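Local structure of cystathionine gamma-synthase (Xanthomonas oryzae pv. oryzae KACC 10331, 6LD7) at residues C[54-57]-C[58-62]; C[66-69]-C[70-74]; C[251-254]-C[255-258]. The protein probably catalyses pyridoxal-phosphate-dependent formation of cystathionine in the methionine biosynthesis pathway, as a member of the trans-sulfuration enzyme family. The protein carries 1 engineered substitution. All coordinates share one frame; numbering follows the deposited sequence.

Contact 1: C[54-57]-C[58-62]; sequences QYDY and TRSGN
The phenol ring of Y57 and the guanidinium group of R59 meet two residues apart along one turn of loop. Y57 CE2 sits over one face of the guanidinium, toward its rim, 3.6 Å from R59 NH2, while the ring also brushes the arginine stem, with CE2 3.7 Å from R59 CB. The two planes are inclined by 61°, which excludes a parallel stack. Both side chains leave the backbone with CG anti to N; the R59 chain then bends at chi3 (33°), bringing its head back beside Y57 CE2.

Their polar ends look across the subunit boundary: Y57 OH and R59 NE each hydrogen-bond the pyridoxal-phosphate lysine side chain of the second subunit, and R59 NH2 bonds Y112 OH there. This is consistent with the Tyr/Arg pair that holds a neighbour's cofactor phosphate in trans-sulfuration enzymes of the fold-type I class.

Behind this pair, the turn is closed at Y57 O, which accepts S60 N at 3.0 Å and G61 N at 3.3 Å from opposite faces of its carbonyl plane, the S60 donor standing 36° out of that plane. With T58 and R59 both helical in their dihedrals, residues 57-60 form a type I turn. Farther along, the Y55 ring lies obliquely against the backbone of 61-62, CD1 reaching G61 C at 3.5 Å, and Y55 OH bonds D66 on the next helix. Water 1 accepts from D56 N at 3.0 Å and lies 2.8 Å from G61 O, to which it can donate.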
loop_
_atom_site.group_PDB
_atom_site.type_symbol
_atom_site.label_atom_id
_atom_site.label_comp_id
_atom_site.label_asym_id
_atom_site.label_seq_id
_atom_site.Cartn_x
_atom_site.Cartn_y
_atom_site.Cartn_z
ATOM N N GLN C 54 -0.621 6.574 -24.566
ATOM C CA GLN C 54 -1.837 5.757 -24.397
ATOM C C GLN C 54 -2.637 6.273 -23.158
ATOM O O GLN C 54 -3.847 6.262 -23.176
ATOM C CB GLN C 54 -1.379 4.291 -24.283
ATOM C CG GLN C 54 -2.568 3.389 -24.020
ATOM C CD GLN C 54 -2.161 1.952 -23.830
ATOM O OE1 GLN C 54 -3.047 1.131 -23.782
ATOM N NE2 GLN C 54 -0.882 1.649 -23.603
ATOM N N TYR C 55 -1.968 6.571 -22.048
ATOM C CA TYR C 55 -2.579 7.066 -20.793
ATOM C C TYR C 55 -2.249 8.540 -20.683
ATOM O O TYR C 55 -1.086 8.922 -21.038
ATOM C CB TYR C 55 -2.069 6.237 -19.611
ATOM C CG TYR C 55 -2.545 4.813 -19.702
ATOM C CD1 TYR C 55 -3.867 4.509 -19.405
ATOM C CD2 TYR C 55 -1.704 3.785 -20.105
ATOM C CE1 TYR C 55 -4.339 3.214 -19.552
ATOM C CE2 TYR C 55 -2.175 2.478 -20.282
ATOM C CZ TYR C 55 -3.491 2.198 -19.932
ATOM O OH TYR C 55 -3.983 0.925 -19.969
ATOM N N ASP C 56 -3.175 9.323 -20.147
ATOM C CA ASP C 56 -2.916 10.761 -19.818
ATOM C C ASP C 56 -3.355 11.052 -18.352
ATOM O O ASP C 56 -2.710 11.869 -17.684
ATOM C CB ASP C 56 -3.536 11.701 -20.871
ATOM C CG ASP C 56 -5.055 11.666 -20.822
ATOM O OD1 ASP C 56 -5.625 10.572 -20.792
ATOM O OD2 ASP C 56 -5.646 12.732 -20.660
ATOM N N TYR C 57 -4.432 10.449 -17.859
ATOM C CA TYR C 57 -5.004 10.853 -16.535
ATOM C C TYR C 57 -5.752 9.678 -15.894
ATOM O O TYR C 57 -6.711 9.198 -16.642
ATOM C CB TYR C 57 -5.965 12.054 -16.744
ATOM C CG TYR C 57 -6.328 12.759 -15.471
ATOM C CD1 TYR C 57 -5.357 13.399 -14.685
ATOM C CD2 TYR C 57 -7.641 12.721 -15.018
ATOM C CE1 TYR C 57 -5.698 14.045 -13.491
ATOM C CE2 TYR C 57 -7.985 13.305 -13.803
ATOM C CZ TYR C 57 -7.025 13.996 -13.052
ATOM O OH TYR C 57 -7.451 14.635 -11.924
ATOM N N THR C 58 -5.459 9.307 -14.622
ATOM C CA THR C 58 -6.002 8.064 -14.044
ATOM C C THR C 58 -7.539 8.050 -13.933
ATOM O O THR C 58 -8.022 6.943 -14.145
ATOM C CB THR C 58 -5.328 7.327 -12.867
ATOM O OG1 THR C 58 -5.880 7.106 -11.530
ATOM C CG2 THR C 58 -3.872 7.366 -13.055
ATOM N N ARG C 59 -8.260 9.174 -13.836
ATOM C CA ARG C 59 -9.733 9.130 -13.664
ATOM C C ARG C 59 -10.264 8.441 -14.938
ATOM O O ARG C 59 -11.229 7.677 -14.877
ATOM C CB ARG C 59 -10.413 10.492 -13.477
ATOM C CG ARG C 59 -11.913 10.409 -13.798
ATOM C CD ARG C 59 -12.747 11.540 -13.336
ATOM N NE ARG C 59 -12.059 12.830 -13.338
ATOM C CZ ARG C 59 -11.845 13.579 -14.433
ATOM N NH1 ARG C 59 -12.228 13.102 -15.602
ATOM N NH2 ARG C 59 -11.261 14.789 -14.368
ATOM N N SER C 60 -9.588 8.661 -16.061
ATOM C CA SER C 60 -10.102 8.302 -17.406
ATOM C C SER C 60 -9.584 6.884 -17.858
ATOM O O SER C 60 -10.410 6.072 -18.344
ATOM C CB SER C 60 -9.754 9.500 -18.262
ATOM O OG SER C 60 -9.098 9.069 -19.384
ATOM N N GLY C 61 -8.323 6.528 -17.557
ATOM C CA GLY C 61 -7.594 5.306 -17.960
ATOM C C GLY C 61 -6.331 5.158 -17.075
ATOM O O GLY C 61 -5.617 6.170 -16.802
ATOM N N ASN C 62 -6.069 3.967 -16.543
ATOM C CA ASN C 62 -4.871 3.670 -15.701
ATOM C C ASN C 62 -4.511 2.224 -15.962
ATOM O O ASN C 62 -5.423 1.400 -16.065
ATOM C CB ASN C 62 -5.181 3.876 -14.239
ATOM C CG ASN C 62 -4.088 3.389 -13.347
ATOM O OD1 ASN C 62 -4.029 2.171 -13.144
ATOM N ND2 ASN C 62 -3.278 4.328 -12.826
HETATM O O HOH W 1 -5.529 7.810 -19.096
#

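Contact 2: C[66-69]-C[70-74]; sequences DLLG and EALAE
E70 and D66 stand one turn apart on helix 63-76, and the stem of the glutamate lies against the backbone carbonyl of the aspartate. E70 CB is 3.5 Å from D66 O, and the chain then runs on past the same oxygen, with CG at 3.6 Å. With E70 CG anti to its own carbonyl carbon (chi1 -85°) and the chain extended beyond, the stem heads back toward the N-terminal end of the helix. The two carboxylates do not meet: D66 OD2 and E70 OE2 are 5.9 Å apart, and D66 OD2 is hydrogen-bonded to Y55 OH instead.

Another pair one turn apart is apolar. L68 CD1 approaches the branch point of L72, CG, at 4.3 Å, while L72 CG also rests 3.5 Å from L68 O. Both leucines touch I83 of strand 80-84, and L68 and A71 in addition meet helix 246-256, so this side is the buried one, whereas E70 and E74 are exposed. The helix is thus amphipathic, and its buried side packs against strand 80-84 and helix 246-256 of the cofactor-binding domain.

Under the side chains, four regular i to i+4 bonds tie the halves together, from E70 N to D66 O through A73 N to G69 O, the latter 2.8 Å long; N-H...O angles of 158° to 166° are near-linear. G69 brings no side chain to this turn, and its oxygen is 3.4 Å from A73 CB. Like charges held near each other would probably repel mildly, an effect the hydrogen bond from Y55 may lessen by drawing charge from D66.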
loop_
_atom_site.group_PDB
_atom_site.type_symbol
_atom_site.label_atom_id
_atom_site.label_comp_id
_atom_site.label_asym_id
_atom_site.label_seq_id
_atom_site.Cartn_x
_atom_site.Cartn_y
_atom_site.Cartn_z
ATOM N N ASP C 66 -6.853 -1.218 -15.717
ATOM C CA ASP C 66 -7.158 -1.838 -17.003
ATOM C C ASP C 66 -6.724 -3.309 -16.999
ATOM O O ASP C 66 -7.374 -4.078 -17.625
ATOM C CB ASP C 66 -6.482 -1.118 -18.156
ATOM C CG ASP C 66 -7.240 0.144 -18.528
ATOM O OD1 ASP C 66 -8.342 0.348 -17.998
ATOM O OD2 ASP C 66 -6.662 0.958 -19.213
ATOM N N LEU C 67 -5.671 -3.693 -16.321
ATOM C CA LEU C 67 -5.343 -5.132 -16.249
ATOM C C LEU C 67 -6.493 -5.862 -15.595
ATOM O O LEU C 67 -6.692 -6.933 -15.948
ATOM C CB LEU C 67 -4.154 -5.334 -15.347
ATOM C CG LEU C 67 -2.842 -5.619 -16.009
ATOM C CD1 LEU C 67 -1.799 -5.690 -14.888
ATOM C CD2 LEU C 67 -2.936 -6.913 -16.791
ATOM N N LEU C 68 -7.063 -5.314 -14.518
ATOM C CA LEU C 68 -8.154 -5.991 -13.838
ATOM C C LEU C 68 -9.371 -6.021 -14.777
ATOM O O LEU C 68 -10.069 -7.033 -14.857
ATOM C CB LEU C 68 -8.441 -5.320 -12.500
ATOM C CG LEU C 68 -9.631 -5.871 -11.757
ATOM C CD1 LEU C 68 -9.377 -7.327 -11.357
ATOM C CD2 LEU C 68 -9.907 -5.066 -10.487
ATOM N N GLY C 69 -9.665 -4.894 -15.403
ATOM C CA GLY C 69 -10.692 -4.832 -16.451
ATOM C C GLY C 69 -10.581 -5.913 -17.487
ATOM O O GLY C 69 -11.590 -6.622 -17.747
ATOM N N GLU C 70 -9.400 -6.045 -18.056
ATOM C CA GLU C 70 -9.137 -7.042 -19.087
ATOM C C GLU C 70 -9.238 -8.440 -18.498
ATOM O O GLU C 70 -9.831 -9.304 -19.158
ATOM C CB GLU C 70 -7.730 -6.951 -19.631
ATOM C CG GLU C 70 -7.566 -5.950 -20.717
ATOM C CD GLU C 70 -6.051 -5.680 -20.922
ATOM O OE1 GLU C 70 -5.182 -6.628 -20.610
ATOM O OE2 GLU C 70 -5.712 -4.515 -21.271
ATOM N N ALA C 71 -8.700 -8.709 -17.304
ATOM C CA ALA C 71 -8.828 -10.074 -16.726
ATOM C C ALA C 71 -10.329 -10.392 -16.504
ATOM O O ALA C 71 -10.745 -11.498 -16.874
ATOM C CB ALA C 71 -8.106 -10.231 -15.437
ATOM N N LEU C 72 -11.142 -9.442 -16.022
ATOM C CA LEU C 72 -12.555 -9.786 -15.826
ATOM C C LEU C 72 -13.277 -9.909 -17.177
ATOM O O LEU C 72 -14.146 -10.776 -17.269
ATOM C CB LEU C 72 -13.220 -8.777 -14.919
ATOM C CG LEU C 72 -12.734 -8.834 -13.494
ATOM C CD1 LEU C 72 -13.468 -7.838 -12.704
ATOM C CD2 LEU C 72 -12.933 -10.176 -12.853
ATOM N N ALA C 73 -12.953 -9.076 -18.167
ATOM C CA ALA C 73 -13.560 -9.183 -19.500
ATOM C C ALA C 73 -13.274 -10.595 -20.060
ATOM O O ALA C 73 -14.191 -11.208 -20.593
ATOM C CB ALA C 73 -13.021 -8.155 -20.439
ATOM N N GLU C 74 -12.043 -11.055 -19.959
ATOM C CA GLU C 74 -11.607 -12.392 -20.430
ATOM C C GLU C 74 -12.350 -13.510 -19.675
ATOM O O GLU C 74 -12.816 -14.420 -20.310
ATOM C CB GLU C 74 -10.109 -12.600 -20.349
ATOM C CG GLU C 74 -9.727 -13.995 -20.903
ATOM C CD GLU C 74 -8.228 -14.299 -20.951
ATOM O OE1 GLU C 74 -7.428 -13.406 -20.561
ATOM O OE2 GLU C 74 -7.841 -15.439 -21.347
#

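Contact 3: C[251-254]-C[255-258]; sequences LTLR and GLRT
R257 folds back over L253 and R254 on helix 246-256, in the large domain of a fold-type I PLP enzyme, ahead of helix 259-277. Starting at CB, it lies 3.5 Å from R254 O; the next atom, CG, comes within 3.3 Å of L253 O. With CG anti to the carbonyl carbon (chi1 -68°) and the chain extended as far as NE, the guanidinium is carried back along the helix surface. L253 CG lies over one of its faces, and R254 CA lies at its edge, 3.5 Å from NH1. At the tip, NH2 sits 3.9 Å from L253 CD2 and donates to A23 O. The other methyl of L253, CD1, turns to L256 CD1 at 4.0 Å, toward the side facing helix 63-76.

R254 points elsewhere, its NE forming a salt bridge with D216 of the third subunit. Along the backbone, G255 N bonds L251 O at 2.9 Å, and R257 N, 3.2 Å from L253 O, also makes a weak bond to R254 O. T258 OG1 is bonded by R262 NE and to water 2, which donates to R254 O at 2.7 Å.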
loop_
_atom_site.group_PDB
_atom_site.type_symbol
_atom_site.label_atom_id
_atom_site.label_comp_id
_atom_site.label_asym_id
_atom_site.label_seq_id
_atom_site.Cartn_x
_atom_site.Cartn_y
_atom_site.Cartn_z
ATOM N N LEU C 251 -4.831 -4.916 -5.400
ATOM C CA LEU C 251 -5.185 -5.926 -4.384
ATOM C C LEU C 251 -6.249 -6.887 -4.960
ATOM O O LEU C 251 -6.218 -8.083 -4.621
ATOM C CB LEU C 251 -5.752 -5.239 -3.155
ATOM C CG LEU C 251 -4.734 -4.715 -2.138
ATOM C CD1 LEU C 251 -5.476 -4.305 -0.900
ATOM C CD2 LEU C 251 -3.671 -5.799 -1.825
ATOM N N THR C 252 -7.187 -6.386 -5.739
ATOM C CA THR C 252 -8.245 -7.243 -6.334
ATOM C C THR C 252 -7.727 -8.178 -7.398
ATOM O O THR C 252 -8.077 -9.310 -7.303
ATOM C CB THR C 252 -9.619 -6.630 -6.643
ATOM O OG1 THR C 252 -10.460 -7.058 -7.744
ATOM C CG2 THR C 252 -9.807 -5.272 -6.131
ATOM N N LEU C 253 -6.815 -7.775 -8.242
ATOM C CA LEU C 253 -6.181 -8.722 -9.141
ATOM C C LEU C 253 -5.400 -9.764 -8.310
ATOM O O LEU C 253 -5.450 -11.009 -8.626
ATOM C CB LEU C 253 -5.293 -7.929 -10.078
ATOM C CG LEU C 253 -4.823 -8.711 -11.267
ATOM C CD1 LEU C 253 -5.976 -9.127 -12.147
ATOM C CD2 LEU C 253 -3.824 -7.893 -12.047
ATOM N N ARG C 254 -4.711 -9.350 -7.272
ATOM C CA ARG C 254 -4.036 -10.328 -6.396
ATOM C C ARG C 254 -5.043 -11.365 -5.873
ATOM O O ARG C 254 -4.786 -12.583 -5.918
ATOM C CB ARG C 254 -3.365 -9.607 -5.251
ATOM C CG ARG C 254 -2.335 -10.459 -4.518
ATOM C CD ARG C 254 -1.814 -9.695 -3.322
ATOM N NE ARG C 254 -0.535 -10.098 -2.804
ATOM C CZ ARG C 254 -0.354 -10.797 -1.706
ATOM N NH1 ARG C 254 -1.369 -11.161 -0.945
ATOM N NH2 ARG C 254 0.855 -10.941 -1.254
ATOM N N GLY C 255 -6.169 -10.914 -5.339
ATOM C CA GLY C 255 -7.167 -11.877 -4.894
ATOM C C GLY C 255 -7.688 -12.753 -6.028
ATOM O O GLY C 255 -7.855 -13.932 -5.779
ATOM N N LEU C 256 -7.913 -12.226 -7.233
ATOM C CA LEU C 256 -8.490 -12.985 -8.361
ATOM C C LEU C 256 -7.646 -14.212 -8.619
ATOM O O LEU C 256 -8.170 -15.190 -9.214
ATOM C CB LEU C 256 -8.388 -12.178 -9.638
ATOM C CG LEU C 256 -9.465 -12.215 -10.661
ATOM C CD1 LEU C 256 -8.994 -11.734 -12.000
ATOM C CD2 LEU C 256 -10.342 -13.399 -10.706
ATOM N N ARG C 257 -6.324 -14.058 -8.526
ATOM C CA ARG C 257 -5.403 -15.167 -8.840
ATOM C C ARG C 257 -5.738 -16.469 -8.076
ATOM O O ARG C 257 -5.282 -17.523 -8.550
ATOM C CB ARG C 257 -3.969 -14.709 -8.515
ATOM C CG ARG C 257 -3.551 -13.618 -9.502
ATOM C CD ARG C 257 -2.046 -13.371 -9.509
ATOM N NE ARG C 257 -1.607 -12.406 -10.521
ATOM C CZ ARG C 257 -1.449 -11.105 -10.277
ATOM N NH1 ARG C 257 -1.869 -10.557 -9.140
ATOM N NH2 ARG C 257 -0.907 -10.345 -11.198
ATOM N N THR C 258 -6.329 -16.394 -6.885
ATOM C CA THR C 258 -6.667 -17.585 -6.114
ATOM C C THR C 258 -8.168 -17.873 -6.189
ATOM O O THR C 258 -8.594 -18.686 -5.396
ATOM C CB THR C 258 -6.198 -17.452 -4.670
ATOM O OG1 THR C 258 -6.885 -16.310 -4.137
ATOM C CG2 THR C 258 -4.674 -17.395 -4.615
HETATM O O HOH W 2 -4.991 -14.351 -3.882
#

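Overall arrangement
Contacts 1, 2 and 3 follow in series along the chain. Contact 1 is the loop leading into helix 63-76, which carries contact 2; contact 3 lies on helix 246-256, far on in sequence. Contacts 1 and 2 have centres about 16 Å apart and are joined by Y55 OH and D66 OD2. Contacts 2 and 3, with centres about 12 Å apart, pack directly: L68 meets T252 and L253, and A71 meets L253 and L256. Contacts 1 and 3 do not touch, their nearest atoms being about 10 Å apart. Helix 63-76 thus connects a loop serving the second subunit's cofactor with a helix facing the third subunit.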